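Local atomic coordinates of periplasmic His/Glu/Gln/Arg/opine family-binding protein (Silicibacter pomeroyi, PDB entry 3I6V), a protein that binds lysine in a cleft between two lobes and probably serves as the periplasmic receptor of an ABC transporter for amino acids or opines. Residues G25-G29 with F30-L34; G119-A122 with E123-A126; G183-E186 with S187-E190. One frame throughout, in Å; residues are numbered along the deposited sequence.

Interaction 1 (G25-G29 with F30-L34)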
# COMPACT_ATOMS: atom_id res chain seq x y z
N GLY A 25 14.87 2.37 13.73
CA GLY A 25 15.44 2.45 12.38
C GLY A 25 15.18 1.17 11.56
O GLY A 25 15.77 0.99 10.50
N GLU A 26 14.32 0.30 12.07
CA GLU A 26 14.01 -0.98 11.42
C GLU A 26 12.65 -0.92 10.69
O GLU A 26 11.69 -0.31 11.18
CB GLU A 26 13.98 -2.14 12.44
CG GLU A 26 15.30 -2.34 13.27
CD GLU A 26 16.59 -2.51 12.41
OE1 GLU A 26 16.54 -3.19 11.36
OE2 GLU A 26 17.68 -1.98 12.79
N VAL A 27 12.57 -1.61 9.54
CA VAL A 27 11.30 -1.78 8.85
C VAL A 27 10.33 -2.53 9.77
O VAL A 27 10.70 -3.53 10.38
CB VAL A 27 11.54 -2.61 7.52
CG1 VAL A 27 10.24 -3.09 6.94
CG2 VAL A 27 12.26 -1.75 6.52
N ASP A 28 9.09 -2.08 9.84
CA ASP A 28 8.11 -2.62 10.74
C ASP A 28 6.76 -2.57 10.01
O ASP A 28 6.66 -2.05 8.91
CB ASP A 28 8.05 -1.70 11.99
CG ASP A 28 7.58 -2.43 13.25
OD1 ASP A 28 6.77 -3.39 13.14
OD2 ASP A 28 7.99 -1.99 14.37
N GLY A 29 5.72 -3.11 10.63
CA GLY A 29 4.40 -3.08 10.01
C GLY A 29 3.92 -4.46 9.60
O GLY A 29 4.60 -5.46 9.77
N PHE A 30 2.71 -4.50 9.06
CA PHE A 30 2.11 -5.73 8.55
C PHE A 30 3.05 -6.50 7.62
O PHE A 30 3.25 -7.71 7.76
CB PHE A 30 0.79 -5.40 7.81
CG PHE A 30 0.19 -6.58 7.11
CD1 PHE A 30 -0.44 -7.59 7.84
CD2 PHE A 30 0.27 -6.69 5.72
CE1 PHE A 30 -1.01 -8.69 7.19
CE2 PHE A 30 -0.28 -7.79 5.05
CZ PHE A 30 -0.92 -8.79 5.77
N GLU A 31 3.63 -5.76 6.70
CA GLU A 31 4.47 -6.32 5.67
C GLU A 31 5.82 -6.79 6.15
O GLU A 31 6.42 -7.66 5.53
CB GLU A 31 4.60 -5.33 4.49
CG GLU A 31 3.23 -5.25 3.78
CD GLU A 31 3.14 -4.17 2.73
OE1 GLU A 31 3.78 -3.10 2.89
OE2 GLU A 31 2.40 -4.39 1.74
N ARG A 32 6.32 -6.22 7.25
CA ARG A 32 7.54 -6.75 7.87
C ARG A 32 7.24 -8.14 8.37
O ARG A 32 7.99 -9.07 8.11
CB ARG A 32 8.00 -5.90 9.09
CG ARG A 32 9.16 -6.56 9.88
CD ARG A 32 10.38 -6.60 8.96
NE ARG A 32 11.55 -7.35 9.43
CZ ARG A 32 12.66 -6.78 9.91
NH1 ARG A 32 12.72 -5.45 10.05
NH2 ARG A 32 13.70 -7.54 10.26
N GLU A 33 6.17 -8.27 9.14
CA GLU A 33 5.81 -9.57 9.70
C GLU A 33 5.48 -10.57 8.59
O GLU A 33 5.88 -11.75 8.63
CB GLU A 33 4.61 -9.43 10.62
CG GLU A 33 4.41 -10.67 11.47
CD GLU A 33 3.17 -10.63 12.33
OE1 GLU A 33 2.69 -9.53 12.68
OE2 GLU A 33 2.68 -11.72 12.67
N LEU A 34 4.72 -10.10 7.60
CA LEU A 34 4.35 -10.99 6.50
C LEU A 34 5.57 -11.43 5.72
O LEU A 34 5.80 -12.62 5.52
CB LEU A 34 3.32 -10.32 5.58
CG LEU A 34 2.97 -11.13 4.32
CD1 LEU A 34 2.21 -12.43 4.70
CD2 LEU A 34 2.15 -10.27 3.41
O HOH W 1 14.93 -3.32 8.95

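Interaction 2 (G119-A122 with E123-A126)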
# COMPACT_ATOMS: atom_id res chain seq x y z
N GLY A 119 -4.33 8.09 -10.31
CA GLY A 119 -4.92 7.81 -11.65
C GLY A 119 -6.43 8.09 -11.72
O GLY A 119 -6.93 8.68 -12.68
N TYR A 120 -7.15 7.69 -10.67
CA TYR A 120 -8.61 7.86 -10.59
C TYR A 120 -8.94 9.34 -10.53
O TYR A 120 -9.85 9.81 -11.22
CB TYR A 120 -9.14 7.13 -9.35
CG TYR A 120 -10.63 7.31 -9.11
CD1 TYR A 120 -11.54 6.39 -9.60
CD2 TYR A 120 -11.11 8.38 -8.35
CE1 TYR A 120 -12.93 6.54 -9.36
CE2 TYR A 120 -12.48 8.55 -8.10
CZ TYR A 120 -13.39 7.64 -8.61
OH TYR A 120 -14.76 7.82 -8.35
N ILE A 121 -8.21 10.09 -9.70
CA ILE A 121 -8.46 11.53 -9.62
C ILE A 121 -8.10 12.25 -10.92
O ILE A 121 -8.84 13.16 -11.34
CB ILE A 121 -7.75 12.18 -8.41
CG1 ILE A 121 -8.26 11.55 -7.11
CG2 ILE A 121 -7.91 13.72 -8.46
CD1 ILE A 121 -9.81 11.72 -6.84
N ALA A 122 -7.01 11.84 -11.58
CA ALA A 122 -6.59 12.50 -12.81
C ALA A 122 -7.64 12.31 -13.91
O ALA A 122 -7.85 13.22 -14.71
CB ALA A 122 -5.23 11.98 -13.32
N GLU A 123 -8.27 11.13 -13.95
CA GLU A 123 -9.37 10.86 -14.92
C GLU A 123 -10.67 11.62 -14.54
O GLU A 123 -11.48 11.93 -15.42
CB GLU A 123 -9.63 9.35 -15.07
CG GLU A 123 -10.85 9.06 -16.01
CD GLU A 123 -11.10 7.56 -16.25
OE1 GLU A 123 -10.10 6.78 -16.20
OE2 GLU A 123 -12.30 7.20 -16.52
N SER A 124 -10.84 11.91 -13.25
CA SER A 124 -12.06 12.57 -12.74
C SER A 124 -12.05 14.06 -13.07
O SER A 124 -11.05 14.58 -13.55
CB SER A 124 -12.16 12.43 -11.21
OG SER A 124 -11.32 13.39 -10.59
N GLY A 125 -13.17 14.72 -12.81
CA GLY A 125 -13.21 16.19 -12.95
C GLY A 125 -12.40 16.97 -11.90
O GLY A 125 -11.99 18.12 -12.15
N ALA A 126 -12.16 16.36 -10.74
CA ALA A 126 -11.35 17.03 -9.69
C ALA A 126 -10.02 17.51 -10.25
O ALA A 126 -9.58 17.02 -11.29
CB ALA A 126 -11.15 16.12 -8.48

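Interaction 3 (G183-E186 with S187-E190). With NA (sodium ion), chain C.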
# COMPACT_ATOMS: atom_id res chain seq x y z
N GLY A 183 5.56 -7.38 -5.91
CA GLY A 183 6.07 -7.15 -7.24
C GLY A 183 7.47 -7.72 -7.36
O GLY A 183 8.26 -7.66 -6.41
N LEU A 184 7.79 -8.32 -8.50
CA LEU A 184 9.13 -8.82 -8.79
C LEU A 184 9.48 -8.56 -10.24
O LEU A 184 8.59 -8.31 -11.05
CB LEU A 184 9.22 -10.34 -8.58
CG LEU A 184 9.02 -10.81 -7.13
CD1 LEU A 184 7.56 -11.20 -6.94
CD2 LEU A 184 9.94 -12.00 -6.89
N ARG A 185 10.77 -8.69 -10.58
CA ARG A 185 11.17 -8.50 -11.97
C ARG A 185 10.52 -9.61 -12.81
O ARG A 185 10.30 -10.73 -12.31
CB ARG A 185 12.69 -8.57 -12.17
CG ARG A 185 13.48 -7.31 -11.65
CD ARG A 185 15.03 -7.53 -11.84
NE ARG A 185 15.53 -8.57 -10.90
CZ ARG A 185 15.77 -8.34 -9.60
NH1 ARG A 185 15.58 -7.11 -9.09
NH2 ARG A 185 16.20 -9.32 -8.82
N GLU A 186 10.23 -9.30 -14.07
CA GLU A 186 9.62 -10.30 -14.97
C GLU A 186 10.53 -11.48 -15.30
O GLU A 186 10.05 -12.51 -15.76
CB GLU A 186 9.12 -9.62 -16.26
CG GLU A 186 8.04 -8.57 -15.92
CD GLU A 186 7.58 -7.74 -17.12
OE1 GLU A 186 8.39 -7.41 -18.03
OE2 GLU A 186 6.40 -7.39 -17.13
N SER A 187 11.84 -11.32 -15.05
CA SER A 187 12.79 -12.40 -15.29
C SER A 187 12.97 -13.23 -14.00
O SER A 187 13.82 -14.14 -13.93
CB SER A 187 14.12 -11.81 -15.76
OG SER A 187 14.55 -10.85 -14.79
N ASP A 188 12.13 -12.98 -13.00
CA ASP A 188 12.28 -13.70 -11.74
C ASP A 188 11.15 -14.67 -11.42
O ASP A 188 10.69 -14.74 -10.25
CB ASP A 188 12.51 -12.73 -10.57
CG ASP A 188 13.97 -12.70 -10.12
OD1 ASP A 188 14.58 -13.79 -10.07
OD2 ASP A 188 14.48 -11.60 -9.81
N GLY A 189 10.71 -15.45 -12.42
CA GLY A 189 9.57 -16.34 -12.21
C GLY A 189 9.75 -17.39 -11.12
O GLY A 189 8.79 -17.76 -10.45
N GLU A 190 10.97 -17.88 -10.95
CA GLU A 190 11.22 -18.91 -9.96
C GLU A 190 11.06 -18.35 -8.55
O GLU A 190 10.35 -18.92 -7.73
CB GLU A 190 12.61 -19.47 -10.15
CG GLU A 190 12.95 -20.57 -9.18
CD GLU A 190 14.10 -21.40 -9.70
OE1 GLU A 190 14.03 -21.88 -10.89
OE2 GLU A 190 15.07 -21.53 -8.92
NA NA C . 4.34 -8.21 -16.22
O HOH W 2 12.77 -9.59 -8.79
O HOH W 3 15.68 -10.98 -12.35

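Interaction 1 (G25-G29 with F30-L34)
Gly29, at the N-cap position, joins strand 27-28 to helix 30-42 and offers its carbonyl to the first turn: Glu33 N donates to Gly29 O over 3.3 Å, an almost straight bond (172°), while the bond from Arg32 N to the same oxygen is weak. A side chain at Gly29 would collide with the carbonyl oxygen of Asp28, which explains the glycine. Gly29 N donates to Asp28 OD1 at 2.7 Å, on the anti side of the carboxylate.

Arg32 reaches back over the turn to the strand. With CG anti to the backbone N (chi1 171°) and a bend at chi2, its chain passes slantwise over Val27, CG and CD each 3.4 Å from Val27 O. The guanidinium then presents its edge, and NH1 donates to Val27 O at 2.8 Å, the oxygen lying 19° out of the guanidinium plane. CD also meets Val27 CG1 at 4.1 Å. A water held by Glu26 OE1 and Val27 N accepts a further, weak bond from NH1, and NE turns to Asp36 in a salt bridge. Trp48 of strand 46-50 packs on both Val27 and Arg32. This is a tight beta-to-alpha connection with glycine at the N-cap, where an arginine of the first helical turn reaches back to a strand carbonyl, in the periplasmic binding protein fold of family 3.

Interaction 2 (G119-A122 with E123-A126)
Ser124 OG donates to Ile121 O over 2.6 Å, a short bond from the first residue past the helix to a carbonyl of its last turn. The hydroxyl comes in from the side of the C=O, at a C=O...OG angle of 122° and tilted 17° from the carbonyl plane. What puts it there is the first torsion of the serine, chi1 80°, which sets OG between the backbone N and the carbonyl carbon and turns it back to the helix. Ser124 N also points at this oxygen, weakly, at 3.0 Å, and shares itself with Tyr120 O in a second weak bond. One residue earlier the helical pattern is intact, Glu123 N donating to Gly119 O at 3.1 Å.

Ser124 OG in turn accepts a weak bond from Ala126 N, 3.1 Å away, so the hydroxyl bridges the helix end and the loop. Next to this, the CG2 branch of Ile121 touches Ala126 CB at 4.0 Å, and both side chains rest on Val109 of strand 108-112. Ile121 is further seated by Leu128 and Tyr96, while the ring of Tyr120 stacks with Phe150.

Replacing Ser124 by an alanine would probably leave Ile121 O with just the weak backbone bond from this loop and Ala126 N without its hydroxyl acceptor, letting the turn into strand 127-131 move more easily. The chemistry is that of a hydroxyl acting both ways: it donates over a short distance to the last turn of the helix and accepts weakly from the chain that leaves it.

Interaction 3 (G183-E186 with S187-E190)
Arg185 and Asp188, the ends of a type I beta turn, are joined by backbone and side chain alike. Asp188 N donates to Arg185 O at 3.0 Å, coming from well above the carbonyl plane (59° out of it). From there the side chain of Arg185 can be followed outward. Its CB lies 3.9 Å from Ser187 OG; CG, anti to the carbonyl carbon, carries the chain alongside Asp188, and a bend at chi3 (-70°) brings the guanidinium to the carboxylate. NE donates to a water at 2.8 Å that lies at the edge of the guanidinium, in its plane; this water also bonds to Ser187 OG and donates weakly to Asp188 OD2. NH2 forms a salt bridge with Asp188 OD2 at 3.0 Å, though its hydrogen bond is bent (121°) and weak, the two planes standing well away from coplanar. NH1 leaves the turn for the carbonyls of Tyr65 and Leu60, and NH2 has a second acid in Asp66. A second water sits over one face of the guanidinium, linking Arg185 N to Asp188 OD2.

Glu186, within the same turn, reaches the other way: its chain is extended beyond CG and OE2 binds the sodium ion at 2.4 Å, which is also bound by the carbonyls of Asp79 and Ile82 and by Asp83 OD1.

OD2 of Asp188 collects one arginine N-H and two waters, which probably stabilise its negative charge. Arg185 thus divides its charge between Asp188 of the turn and Asp66 beyond it, while Glu186 lends its carboxylate to the sodium ion.

The three contacts follow one another along the chain, each at a junction between a helix and a strand. Interaction 1 leads from strand 27-28 into helix 30-42, interaction 2 from helix 116-123 toward strand 127-131, and interaction 3 from strand 180-184 into helix 189-204. Interactions 1 and 3, with centres 22 Å apart and nearest atoms about 9 Å apart, share one lobe; strand 83-89 links them, packing on Phe30 and pairing with strand 180-184. Interaction 2 lies in the other lobe, its centre 32 Å from interaction 1 and 31 Å from interaction 3. Lysine is bound between the lobes, so the contacts are spread over both halves enclosing the ligand, none touching it.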